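Local atomic coordinates of putative polyprenyl synthetase (Streptomyces coelicolor, PDB entry 3NF2), a protein that probably transfers prenyl groups, condensing isoprenoid diphosphates into longer chains as a magnesium-dependent member of the FPP/GGPP synthase family. Residues Gly228-Pro233 against Gln239-Leu244; Thr272-Ala277 against Ala289-Leu294; Ala66-Ala71 against Val322-Arg327; Glu317-Val322 against Asp330-Leu335. All coordinates share one frame; numbering follows the deposited sequence.

Contact 1 (Gly228-Pro233 against Gln239-Leu244); sequences GIWGDP and QTWSDL. With SO4 (sulfate ion), chain G.
G228 O, in the last turn of helix 203-230, takes the amide of D243 at 3.1 Å in a nearly straight bond (170° at the hydrogen), while the type II turn Q239-S242 swings W241 CA to within 4.3 Å of I229 CA. The hydroxyl of S242 adds a weak bond to the same oxygen. D243 lies with OD2 3.5 Å from G228 CA, where any CB on that residue would run into the carboxylate. I229 O faces the turn too: a water donates to it and to G231 O and accepts from W241 N, tying the helix end to the turn. I229 CG2, anti to the backbone N (CG1 has chi1 -53°), sits over one face of the W230 ring and meets W241 CE3 in the plane of that indole, 3.8 Å away; CG1 and CD1 lie against L244 CD2. By sequence G228 takes the last place of the second aspartate-rich motif of trans-prenyl synthases, a glycine here; the loop beyond carries Gly-Lys and Asp-Leu pairs, as in relatives. An alanine in place of I229 loses the contacts to L244 and W241 CE3 and the cover on one face of W230, which would probably leave a gap between the indoles and L244. Those indoles stand at 84°, W230 CD1 approaching W241 CZ3 at 3.5 Å; R301 makes a cation-pi contact with W230, and W241 NE1 bonds E285. P233 CG rests on T240 CG2, and Q239 holds a sulfate, probably from the crystallisation liquor, with N on O4 and NE2 on O2, each at 2.9 Å.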
loop_
_atom_site.group_PDB
_atom_site.type_symbol
_atom_site.label_atom_id
_atom_site.label_comp_id
_atom_site.label_asym_id
_atom_site.label_seq_id
_atom_site.Cartn_x
_atom_site.Cartn_y
_atom_site.Cartn_z
ATOM N N GLY A 228 16.407 8.828 22.387
ATOM C CA GLY A 228 17.251 8.733 21.187
ATOM C C GLY A 228 18.570 9.493 21.317
ATOM O O GLY A 228 19.589 9.090 20.761
ATOM N N ILE A 229 18.555 10.595 22.059
ATOM C CA ILE A 229 19.797 11.305 22.364
ATOM C C ILE A 229 20.430 10.885 23.703
ATOM O O ILE A 229 21.532 10.361 23.722
ATOM C CB ILE A 229 19.628 12.836 22.304
ATOM C CG1 ILE A 229 19.022 13.257 20.954
ATOM C CG2 ILE A 229 20.983 13.528 22.560
ATOM C CD1 ILE A 229 18.440 14.663 20.943
ATOM N N TRP A 230 19.734 11.090 24.818
ATOM C CA TRP A 230 20.371 10.887 26.135
ATOM C C TRP A 230 20.249 9.506 26.771
ATOM O O TRP A 230 20.641 9.328 27.924
ATOM C CB TRP A 230 19.907 11.949 27.120
ATOM C CG TRP A 230 20.397 13.292 26.738
ATOM C CD1 TRP A 230 21.637 13.813 26.985
ATOM C CD2 TRP A 230 19.670 14.295 26.023
ATOM N NE1 TRP A 230 21.721 15.089 26.476
ATOM C CE2 TRP A 230 20.529 15.410 25.879
ATOM C CE3 TRP A 230 18.373 14.361 25.491
ATOM C CZ2 TRP A 230 20.135 16.579 25.228
ATOM C CZ3 TRP A 230 17.981 15.528 24.842
ATOM C CH2 TRP A 230 18.865 16.619 24.710
ATOM N N GLY A 231 19.727 8.538 26.020
ATOM C CA GLY A 231 19.507 7.191 26.531
ATOM C C GLY A 231 20.778 6.387 26.713
ATOM O O GLY A 231 21.706 6.475 25.905
ATOM N N ASP A 232 20.805 5.601 27.787
ATOM C CA ASP A 232 21.932 4.742 28.123
ATOM C C ASP A 232 21.844 3.463 27.287
ATOM O O ASP A 232 20.782 2.841 27.251
ATOM C CB ASP A 232 21.881 4.425 29.624
ATOM C CG ASP A 232 23.017 3.517 30.089
ATOM O OD1 ASP A 232 24.165 3.663 29.608
ATOM O OD2 ASP A 232 22.754 2.663 30.964
ATOM N N PRO A 233 22.948 3.081 26.592
ATOM C CA PRO A 233 23.069 1.837 25.800
ATOM C C PRO A 233 22.620 0.545 26.498
ATOM O O PRO A 233 22.308 -0.441 25.822
ATOM C CB PRO A 233 24.572 1.757 25.511
ATOM C CG PRO A 233 25.013 3.157 25.455
ATOM C CD PRO A 233 24.109 3.966 26.366
ATOM N N GLN A 239 23.476 2.689 20.213
ATOM C CA GLN A 239 24.711 3.429 20.525
ATOM C C GLN A 239 24.416 4.724 21.295
ATOM O O GLN A 239 23.265 5.172 21.344
ATOM C CB GLN A 239 25.463 3.792 19.240
ATOM C CG GLN A 239 25.737 2.654 18.269
ATOM C CD GLN A 239 26.391 3.154 16.982
ATOM O OE1 GLN A 239 27.539 3.607 16.992
ATOM N NE2 GLN A 239 25.658 3.083 15.872
ATOM N N THR A 240 25.453 5.319 21.892
ATOM C CA THR A 240 25.320 6.639 22.522
ATOM C C THR A 240 24.934 7.684 21.465
ATOM O O THR A 240 25.429 7.640 20.334
ATOM C CB THR A 240 26.620 7.103 23.253
ATOM O OG1 THR A 240 27.722 7.116 22.337
ATOM C CG2 THR A 240 26.957 6.208 24.436
ATOM N N TRP A 241 24.040 8.598 21.845
ATOM C CA TRP A 241 23.559 9.695 20.989
ATOM C C TRP A 241 23.094 9.206 19.605
ATOM O O TRP A 241 23.372 9.855 18.591
ATOM C CB TRP A 241 24.620 10.818 20.853
ATOM C CG TRP A 241 25.597 10.894 21.995
ATOM C CD1 TRP A 241 26.860 10.378 22.021
ATOM C CD2 TRP A 241 25.384 11.497 23.281
ATOM N NE1 TRP A 241 27.444 10.613 23.240
ATOM C CE2 TRP A 241 26.562 11.297 24.035
ATOM C CE3 TRP A 241 24.312 12.178 23.871
ATOM C CZ2 TRP A 241 26.705 11.763 25.351
ATOM C CZ3 TRP A 241 24.450 12.636 25.188
ATOM C CH2 TRP A 241 25.643 12.434 25.905
ATOM N N SER A 242 22.388 8.071 19.584
ATOM C CA SER A 242 22.067 7.350 18.339
ATOM C C SER A 242 21.329 8.206 17.307
ATOM O O SER A 242 21.697 8.202 16.135
ATOM C CB SER A 242 21.288 6.051 18.619
ATOM O OG SER A 242 19.891 6.293 18.755
ATOM N N ASP A 243 20.318 8.952 17.752
ATOM C CA ASP A 243 19.603 9.865 16.866
ATOM C C ASP A 243 20.479 10.982 16.292
ATOM O O ASP A 243 20.196 11.495 15.205
ATOM C CB ASP A 243 18.404 10.497 17.568
ATOM C CG ASP A 243 17.214 9.566 17.664
ATOM O OD1 ASP A 243 17.324 8.383 17.283
ATOM O OD2 ASP A 243 16.153 10.030 18.130
ATOM N N LEU A 244 21.523 11.377 17.020
ATOM C CA LEU A 244 22.425 12.416 16.513
ATOM C C LEU A 244 23.397 11.868 15.472
ATOM O O LEU A 244 23.815 12.597 14.579
ATOM C CB LEU A 244 23.178 13.124 17.645
ATOM C CG LEU A 244 22.354 13.827 18.726
ATOM C CD1 LEU A 244 23.265 14.578 19.693
ATOM C CD2 LEU A 244 21.301 14.769 18.155
HETATM S S SO4 G . 22.370 1.721 16.744
HETATM O O1 SO4 G . 21.008 1.377 16.333
HETATM O O2 SO4 G . 23.352 1.275 15.746
HETATM O O3 SO4 G . 22.433 3.174 16.948
HETATM O O4 SO4 G . 22.719 1.018 17.976
HETATM O O HOH W 1 23.206 8.433 24.542
#

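Contact 2 (Thr272-Ala277 against Ala289-Leu294); sequences TADAKA and AARAAL
D274 and R291 reach for each other from opposite directions and meet in a two-pronged salt bridge. The arginine presents its side rather than its end: NE donates to D274 OD2 at 2.7 Å, and NH2 donates to D274 OD1 at 3.1 Å. Both bonds are close to straight, 171° and 170° at the hydrogens. Each carboxylate oxygen uses its syn lone pair and lies almost in the guanidinium plane, so the two flat groups are nearly coplanar, 16° apart. Paired bonds of this kind hold both groups against rotation.

Each oxygen of D274 thus has one nitrogen of R291, and the single hydrogen of NE is spent on OD2. NH1 turns back and donates to E287 O, one turn earlier, which ties the guanidinium to its own helix as well. A bend at chi2 of R291 steers the group across the gap; the CA atoms stay 10.7 Å apart, and these two side chains alone span it. F283 touches both partners and I270 packs on R291, giving apolar cover to a pair whose aspartate is buried. Since D274 sits in the last turn of helix 262-275, where the helix dipole would disfavour a negative charge, the arginine probably offsets that cost as well. On the other side, the helix keeps its regular bonding, with L294 N on A290 O. This is a side-on bidentate salt bridge linking two successive helices, 262-275 and 285-297, of the all-helical isoprenoid synthase fold.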
loop_
_atom_site.group_PDB
_atom_site.type_symbol
_atom_site.label_atom_id
_atom_site.label_comp_id
_atom_site.label_asym_id
_atom_site.label_seq_id
_atom_site.Cartn_x
_atom_site.Cartn_y
_atom_site.Cartn_z
ATOM N N THR A 272 24.095 22.493 10.118
ATOM C CA THR A 272 24.220 22.849 8.703
ATOM C C THR A 272 25.572 22.352 8.152
ATOM O O THR A 272 25.622 21.756 7.074
ATOM C CB THR A 272 24.036 24.376 8.495
ATOM O OG1 THR A 272 22.734 24.768 8.956
ATOM C CG2 THR A 272 24.192 24.783 7.016
ATOM N N ALA A 273 26.648 22.560 8.913
ATOM C CA ALA A 273 27.985 22.072 8.534
ATOM C C ALA A 273 28.087 20.558 8.528
ATOM O O ALA A 273 28.739 19.985 7.657
ATOM C CB ALA A 273 29.065 22.665 9.439
ATOM N N ASP A 274 27.443 19.915 9.501
ATOM C CA ASP A 274 27.455 18.454 9.626
ATOM C C ASP A 274 26.825 17.740 8.422
ATOM O O ASP A 274 27.250 16.640 8.057
ATOM C CB ASP A 274 26.722 18.021 10.898
ATOM C CG ASP A 274 27.522 18.282 12.181
ATOM O OD1 ASP A 274 28.701 18.691 12.098
ATOM O OD2 ASP A 274 26.956 18.080 13.282
ATOM N N ALA A 275 25.803 18.363 7.832
ATOM C CA ALA A 275 25.107 17.818 6.665
ATOM C C ALA A 275 26.031 17.644 5.440
ATOM O O ALA A 275 25.943 16.634 4.748
ATOM C CB ALA A 275 23.899 18.686 6.322
ATOM N N LYS A 276 26.922 18.613 5.202
ATOM C CA LYS A 276 27.875 18.564 4.080
ATOM C C LYS A 276 29.235 17.984 4.481
ATOM O O LYS A 276 30.161 17.963 3.668
ATOM C CB LYS A 276 28.137 19.963 3.473
ATOM C CG LYS A 276 27.032 21.018 3.562
ATOM C CD LYS A 276 27.441 22.271 2.764
ATOM C CE LYS A 276 27.055 23.588 3.448
ATOM N NZ LYS A 276 25.599 23.905 3.372
ATOM N N ALA A 277 29.369 17.527 5.722
ATOM C CA ALA A 277 30.693 17.189 6.257
ATOM C C ALA A 277 31.274 15.887 5.683
ATOM O O ALA A 277 30.748 14.797 5.921
ATOM C CB ALA A 277 30.665 17.167 7.791
ATOM N N ALA A 289 28.360 14.192 21.859
ATOM C CA ALA A 289 28.100 14.729 23.194
ATOM C C ALA A 289 28.049 16.256 23.172
ATOM O O ALA A 289 27.103 16.843 23.709
ATOM C CB ALA A 289 29.136 14.229 24.197
ATOM N N ALA A 290 29.028 16.898 22.521
ATOM C CA ALA A 290 29.018 18.368 22.399
ATOM C C ALA A 290 27.702 18.915 21.835
ATOM O O ALA A 290 27.204 19.940 22.315
ATOM C CB ALA A 290 30.190 18.857 21.551
ATOM N N ARG A 291 27.144 18.237 20.826
ATOM C CA ARG A 291 25.884 18.680 20.197
ATOM C C ARG A 291 24.680 18.497 21.117
ATOM O O ARG A 291 23.760 19.317 21.117
ATOM C CB ARG A 291 25.647 17.954 18.867
ATOM C CG ARG A 291 26.476 18.509 17.698
ATOM C CD ARG A 291 27.085 17.389 16.857
ATOM N NE ARG A 291 27.982 17.894 15.815
ATOM C CZ ARG A 291 29.284 18.149 15.975
ATOM N NH1 ARG A 291 29.880 17.967 17.151
ATOM N NH2 ARG A 291 30.000 18.592 14.948
ATOM N N ALA A 292 24.696 17.406 21.877
ATOM C CA ALA A 292 23.695 17.124 22.899
ATOM C C ALA A 292 23.754 18.193 23.988
ATOM O O ALA A 292 22.735 18.816 24.328
ATOM C CB ALA A 292 23.943 15.756 23.489
ATOM N N ALA A 293 24.965 18.429 24.485
ATOM C CA ALA A 293 25.231 19.487 25.457
ATOM C C ALA A 293 24.741 20.861 24.979
ATOM O O ALA A 293 24.165 21.620 25.767
ATOM C CB ALA A 293 26.713 19.512 25.807
ATOM N N LEU A 294 24.914 21.157 23.689
ATOM C CA LEU A 294 24.392 22.412 23.118
ATOM C C LEU A 294 22.869 22.465 23.026
ATOM O O LEU A 294 22.286 23.518 23.240
ATOM C CB LEU A 294 24.999 22.700 21.738
ATOM C CG LEU A 294 26.389 23.338 21.607
ATOM C CD1 LEU A 294 26.922 23.066 20.222
ATOM C CD2 LEU A 294 26.393 24.853 21.899
#

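Contact 3 (Ala66-Ala71 against Val322-Arg327); sequences AEVTGA and VDMPDR
The flat peptide carbonyl of V68 meets the ring of P325 at its oxygen: CD lies 3.4 Å from V68 O, with CG a little farther off. The proline ring itself is puckered, and CG also comes near E67 O, so the ring sits against two successive carbonyls near the end of helix 57-67. One residue earlier, A66 O is taken up by T69, whose OG1 donates at 2.8 Å in the carbonyl plane and whose amide donates as well. G70 then turns the chain away with a positive phi.

The side-chain part of the contact is thin. V68 CG2 lies 4.1 Å from both CG and SD of M324, the two side chains crossing at a slant. M324 runs out with CG anti to its backbone N (chi1 171°) and bends only at chi3, which brings the thioether sulfur against V68 CG2. V328 and F332 of helix 326-339 pack on V68 too. The E67 carboxylate has its salt bridge with R11, and R327 NH2 stays 5.3 Å from E67 OE1, too far for contact. The chemistry is thus van der Waals contact, methyl against thioether and proline CH against carbonyl oxygen, which sets position without demanding exact bond directions.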
loop_
_atom_site.group_PDB
_atom_site.type_symbol
_atom_site.label_atom_id
_atom_site.label_comp_id
_atom_site.label_asym_id
_atom_site.label_seq_id
_atom_site.Cartn_x
_atom_site.Cartn_y
_atom_site.Cartn_z
ATOM N N ALA A 66 -11.654 -2.485 23.459
ATOM C CA ALA A 66 -12.871 -3.285 23.365
ATOM C C ALA A 66 -13.628 -3.355 24.695
ATOM O O ALA A 66 -14.864 -3.293 24.718
ATOM C CB ALA A 66 -12.546 -4.684 22.839
ATOM N N GLU A 67 -12.877 -3.444 25.791
ATOM C CA GLU A 67 -13.442 -3.507 27.149
ATOM C C GLU A 67 -14.235 -2.276 27.591
ATOM O O GLU A 67 -15.061 -2.376 28.495
ATOM C CB GLU A 67 -12.340 -3.773 28.165
ATOM C CG GLU A 67 -11.688 -5.120 28.009
ATOM C CD GLU A 67 -10.523 -5.296 28.940
ATOM O OE1 GLU A 67 -10.600 -6.174 29.821
ATOM O OE2 GLU A 67 -9.534 -4.550 28.804
ATOM N N VAL A 68 -13.966 -1.132 26.959
ATOM C CA VAL A 68 -14.691 0.130 27.175
ATOM C C VAL A 68 -16.212 -0.030 26.991
ATOM O O VAL A 68 -17.004 0.529 27.760
ATOM C CB VAL A 68 -14.122 1.258 26.250
ATOM C CG1 VAL A 68 -15.002 2.519 26.224
ATOM C CG2 VAL A 68 -12.713 1.621 26.675
ATOM N N THR A 69 -16.609 -0.809 25.987
ATOM C CA THR A 69 -18.024 -1.075 25.737
ATOM C C THR A 69 -18.542 -2.216 26.614
ATOM O O THR A 69 -19.749 -2.418 26.716
ATOM C CB THR A 69 -18.288 -1.425 24.261
ATOM O OG1 THR A 69 -17.415 -2.484 23.857
ATOM C CG2 THR A 69 -18.050 -0.223 23.372
ATOM N N GLY A 70 -17.626 -2.959 27.235
ATOM C CA GLY A 70 -17.986 -4.122 28.045
ATOM C C GLY A 70 -17.700 -5.457 27.372
ATOM O O GLY A 70 -17.825 -6.515 27.999
ATOM N N ALA A 71 -17.307 -5.409 26.099
ATOM C CA ALA A 71 -16.999 -6.612 25.323
ATOM C C ALA A 71 -15.728 -7.305 25.818
ATOM O O ALA A 71 -14.950 -6.725 26.579
ATOM C CB ALA A 71 -16.893 -6.273 23.834
ATOM N N VAL A 322 -14.961 10.330 28.661
ATOM C CA VAL A 322 -15.707 9.159 28.182
ATOM C C VAL A 322 -16.229 8.220 29.274
ATOM O O VAL A 322 -15.476 7.765 30.150
ATOM C CB VAL A 322 -14.951 8.346 27.096
ATOM C CG1 VAL A 322 -15.490 8.689 25.713
ATOM C CG2 VAL A 322 -13.449 8.572 27.176
ATOM N N ASP A 323 -17.530 7.944 29.184
ATOM C CA ASP A 323 -18.217 7.003 30.056
ATOM C C ASP A 323 -17.695 5.597 29.794
ATOM O O ASP A 323 -17.793 5.076 28.683
ATOM C CB ASP A 323 -19.729 7.078 29.829
ATOM C CG ASP A 323 -20.528 6.440 30.954
ATOM O OD1 ASP A 323 -19.955 6.144 32.029
ATOM O OD2 ASP A 323 -21.745 6.239 30.756
ATOM N N MET A 324 -17.146 4.994 30.839
ATOM C CA MET A 324 -16.304 3.821 30.711
ATOM C C MET A 324 -16.197 3.183 32.090
ATOM O O MET A 324 -16.101 3.903 33.089
ATOM C CB MET A 324 -14.924 4.280 30.226
ATOM C CG MET A 324 -13.803 3.263 30.225
ATOM S SD MET A 324 -12.210 4.072 29.913
ATOM C CE MET A 324 -12.685 5.305 28.721
ATOM N N PRO A 325 -16.251 1.837 32.155
ATOM C CA PRO A 325 -15.949 1.094 33.372
ATOM C C PRO A 325 -14.627 1.541 33.978
ATOM O O PRO A 325 -13.626 1.666 33.266
ATOM C CB PRO A 325 -15.856 -0.349 32.880
ATOM C CG PRO A 325 -16.828 -0.405 31.760
ATOM C CD PRO A 325 -16.809 0.958 31.109
ATOM N N ASP A 326 -14.646 1.789 35.285
ATOM C CA ASP A 326 -13.521 2.399 36.001
ATOM C C ASP A 326 -12.275 1.512 36.114
ATOM O O ASP A 326 -11.172 2.019 36.333
ATOM C CB ASP A 326 -13.975 2.897 37.382
ATOM C CG ASP A 326 -14.980 4.051 37.296
ATOM O OD1 ASP A 326 -15.425 4.399 36.180
ATOM O OD2 ASP A 326 -15.328 4.619 38.352
ATOM N N ARG A 327 -12.449 0.201 35.956
ATOM C CA ARG A 327 -11.320 -0.726 35.907
ATOM C C ARG A 327 -10.558 -0.557 34.589
ATOM O O ARG A 327 -9.332 -0.709 34.544
ATOM C CB ARG A 327 -11.782 -2.183 36.032
ATOM C CG ARG A 327 -13.029 -2.424 36.879
ATOM C CD ARG A 327 -13.272 -3.919 37.075
ATOM N NE ARG A 327 -13.397 -4.648 35.811
ATOM C CZ ARG A 327 -13.049 -5.922 35.633
ATOM N NH1 ARG A 327 -12.537 -6.628 36.636
ATOM N NH2 ARG A 327 -13.202 -6.494 34.443
#

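Contact 4 (Glu317-Val322 against Asp330-Leu335); sequences EALDAV and DRFTAL
L319 drives both methyls into helix 326-339. CD1 is wedged between F332 CB and T333 OG1, 3.6 Å from each, and CD2 lies against F332 CB at 3.8 Å and CG at 3.9 Å. The leucine therefore meets the phenylalanine at CB and at the ring's first carbon, and the two side chains cross at about a right angle. F332 starts out toward L319, but the rest of its ring turns away from the leucine, with chi1 at -91°. T333 OG1, beside the methyl, is bonded to R329 O one turn back in its own helix.

The next shell fixes these positions. Y212 of helix 203-230 touches L319, sets its ring nearly perpendicular to that of F332, and gives its OH to F332 O. L61 and L64 of helix 57-67 cover F332, while M324 packs on L319. With alanine as the residue here both methyls are gone, and the gap left at F332 CB and T333 OG1 would probably weaken the fit of the two helices. The leucine also begins a type I turn, L319-V322, closed by V322 N on L319 O, and R329 NH2 binds V322 O to hold the connection. Together these features make a helical hairpin, helix 300-319 turning into the final helix 326-339, packed on the core of the all-helical prenyl synthase fold.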
loop_
_atom_site.group_PDB
_atom_site.type_symbol
_atom_site.label_atom_id
_atom_site.label_comp_id
_atom_site.label_asym_id
_atom_site.label_seq_id
_atom_site.Cartn_x
_atom_site.Cartn_y
_atom_site.Cartn_z
ATOM N N GLU A 317 -6.553 13.439 30.561
ATOM C CA GLU A 317 -7.714 14.304 30.725
ATOM C C GLU A 317 -8.784 14.109 29.629
ATOM O O GLU A 317 -9.940 14.495 29.813
ATOM C CB GLU A 317 -7.254 15.763 30.948
ATOM C CG GLU A 317 -7.928 16.898 30.181
ATOM C CD GLU A 317 -7.215 18.244 30.405
ATOM O OE1 GLU A 317 -6.491 18.385 31.418
ATOM O OE2 GLU A 317 -7.374 19.163 29.570
ATOM N N ALA A 318 -8.421 13.470 28.517
ATOM C CA ALA A 318 -9.426 13.080 27.512
ATOM C C ALA A 318 -10.197 11.816 27.929
ATOM O O ALA A 318 -11.373 11.677 27.602
ATOM C CB ALA A 318 -8.802 12.908 26.133
ATOM N N LEU A 319 -9.531 10.909 28.650
ATOM C CA LEU A 319 -10.175 9.719 29.225
ATOM C C LEU A 319 -11.321 10.056 30.168
ATOM O O LEU A 319 -12.306 9.320 30.230
ATOM C CB LEU A 319 -9.174 8.885 30.020
ATOM C CG LEU A 319 -8.306 7.811 29.377
ATOM C CD1 LEU A 319 -7.369 7.261 30.434
ATOM C CD2 LEU A 319 -9.129 6.695 28.752
ATOM N N ASP A 320 -11.165 11.146 30.921
ATOM C CA ASP A 320 -12.185 11.651 31.845
ATOM C C ASP A 320 -13.524 11.932 31.144
ATOM O O ASP A 320 -14.591 11.760 31.739
ATOM C CB ASP A 320 -11.681 12.927 32.538
ATOM C CG ASP A 320 -10.403 12.702 33.357
ATOM O OD1 ASP A 320 -9.979 11.530 33.521
ATOM O OD2 ASP A 320 -9.833 13.703 33.856
ATOM N N ALA A 321 -13.450 12.336 29.874
ATOM C CA ALA A 321 -14.617 12.722 29.075
ATOM C C ALA A 321 -15.487 11.552 28.592
ATOM O O ALA A 321 -16.622 11.764 28.153
ATOM C CB ALA A 321 -14.179 13.590 27.879
ATOM N N VAL A 322 -14.961 10.330 28.661
ATOM C CA VAL A 322 -15.707 9.159 28.182
ATOM C C VAL A 322 -16.229 8.220 29.274
ATOM O O VAL A 322 -15.476 7.765 30.150
ATOM C CB VAL A 322 -14.951 8.346 27.096
ATOM C CG1 VAL A 322 -15.490 8.689 25.713
ATOM C CG2 VAL A 322 -13.449 8.572 27.176
ATOM N N ASP A 330 -8.688 2.872 34.594
ATOM C CA ASP A 330 -7.468 2.674 35.383
ATOM C C ASP A 330 -6.359 2.018 34.563
ATOM O O ASP A 330 -5.182 2.372 34.689
ATOM C CB ASP A 330 -7.758 1.817 36.627
ATOM C CG ASP A 330 -8.179 2.647 37.846
ATOM O OD1 ASP A 330 -7.901 2.200 38.983
ATOM O OD2 ASP A 330 -8.779 3.736 37.677
ATOM N N ARG A 331 -6.747 1.059 33.724
ATOM C CA ARG A 331 -5.800 0.353 32.870
ATOM C C ARG A 331 -5.242 1.269 31.771
ATOM O O ARG A 331 -4.041 1.244 31.485
ATOM C CB ARG A 331 -6.441 -0.917 32.298
ATOM C CG ARG A 331 -6.373 -2.111 33.247
ATOM C CD ARG A 331 -7.236 -3.274 32.778
ATOM N NE ARG A 331 -6.776 -4.546 33.341
ATOM C CZ ARG A 331 -7.319 -5.734 33.079
ATOM N NH1 ARG A 331 -6.816 -6.829 33.639
ATOM N NH2 ARG A 331 -8.365 -5.834 32.264
ATOM N N PHE A 332 -6.109 2.099 31.194
ATOM C CA PHE A 332 -5.706 3.091 30.196
ATOM C C PHE A 332 -4.772 4.154 30.782
ATOM O O PHE A 332 -3.828 4.602 30.122
ATOM C CB PHE A 332 -6.940 3.776 29.624
ATOM C CG PHE A 332 -7.503 3.117 28.401
ATOM C CD1 PHE A 332 -8.607 2.286 28.489
ATOM C CD2 PHE A 332 -6.947 3.356 27.150
ATOM C CE1 PHE A 332 -9.134 1.693 27.349
ATOM C CE2 PHE A 332 -7.474 2.771 26.005
ATOM C CZ PHE A 332 -8.566 1.938 26.103
ATOM N N THR A 333 -5.055 4.551 32.021
ATOM C CA THR A 333 -4.237 5.495 32.781
ATOM C C THR A 333 -2.824 4.960 33.056
ATOM O O THR A 333 -1.853 5.706 32.969
ATOM C CB THR A 333 -4.972 5.901 34.091
ATOM O OG1 THR A 333 -6.088 6.750 33.769
ATOM C CG2 THR A 333 -4.044 6.619 35.094
ATOM N N ALA A 334 -2.707 3.668 33.343
ATOM C CA ALA A 334 -1.419 3.069 33.684
ATOM C C ALA A 334 -0.488 2.879 32.486
ATOM O O ALA A 334 0.737 2.916 32.640
ATOM C CB ALA A 334 -1.619 1.747 34.415
ATOM N N LEU A 335 -1.065 2.656 31.305
ATOM C CA LEU A 335 -0.285 2.582 30.068
ATOM C C LEU A 335 0.334 3.936 29.760
ATOM O O LEU A 335 1.505 4.022 29.377
ATOM C CB LEU A 335 -1.151 2.119 28.897
ATOM C CG LEU A 335 -1.466 0.622 28.851
ATOM C CD1 LEU A 335 -2.608 0.357 27.903
ATOM C CD2 LEU A 335 -0.246 -0.211 28.463
#

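In the fold
Starting from the N terminus, 66-71 at the end of helix 57-67 waits some 250 residues for its partner, so contacts 1 and 2 fall within the long loop of contact 3. Contact 1 closes a short loop of five residues after helix 203-230; contact 2 then closes one of eleven, joining helices 262-275 and 285-297. These two touch, A292 packing on both indoles and on I229, A289 on W241. Next 317-322 opens contact 4; 322-327, sharing V322, closes contact 3, and 330-335 closes contact 4, so the two cross. They touch through V68 and F332, and through M324 and L319, binding helix 57-67 to the C-terminal hairpin, with contact 3 about 38 Å from contact 1 between centres.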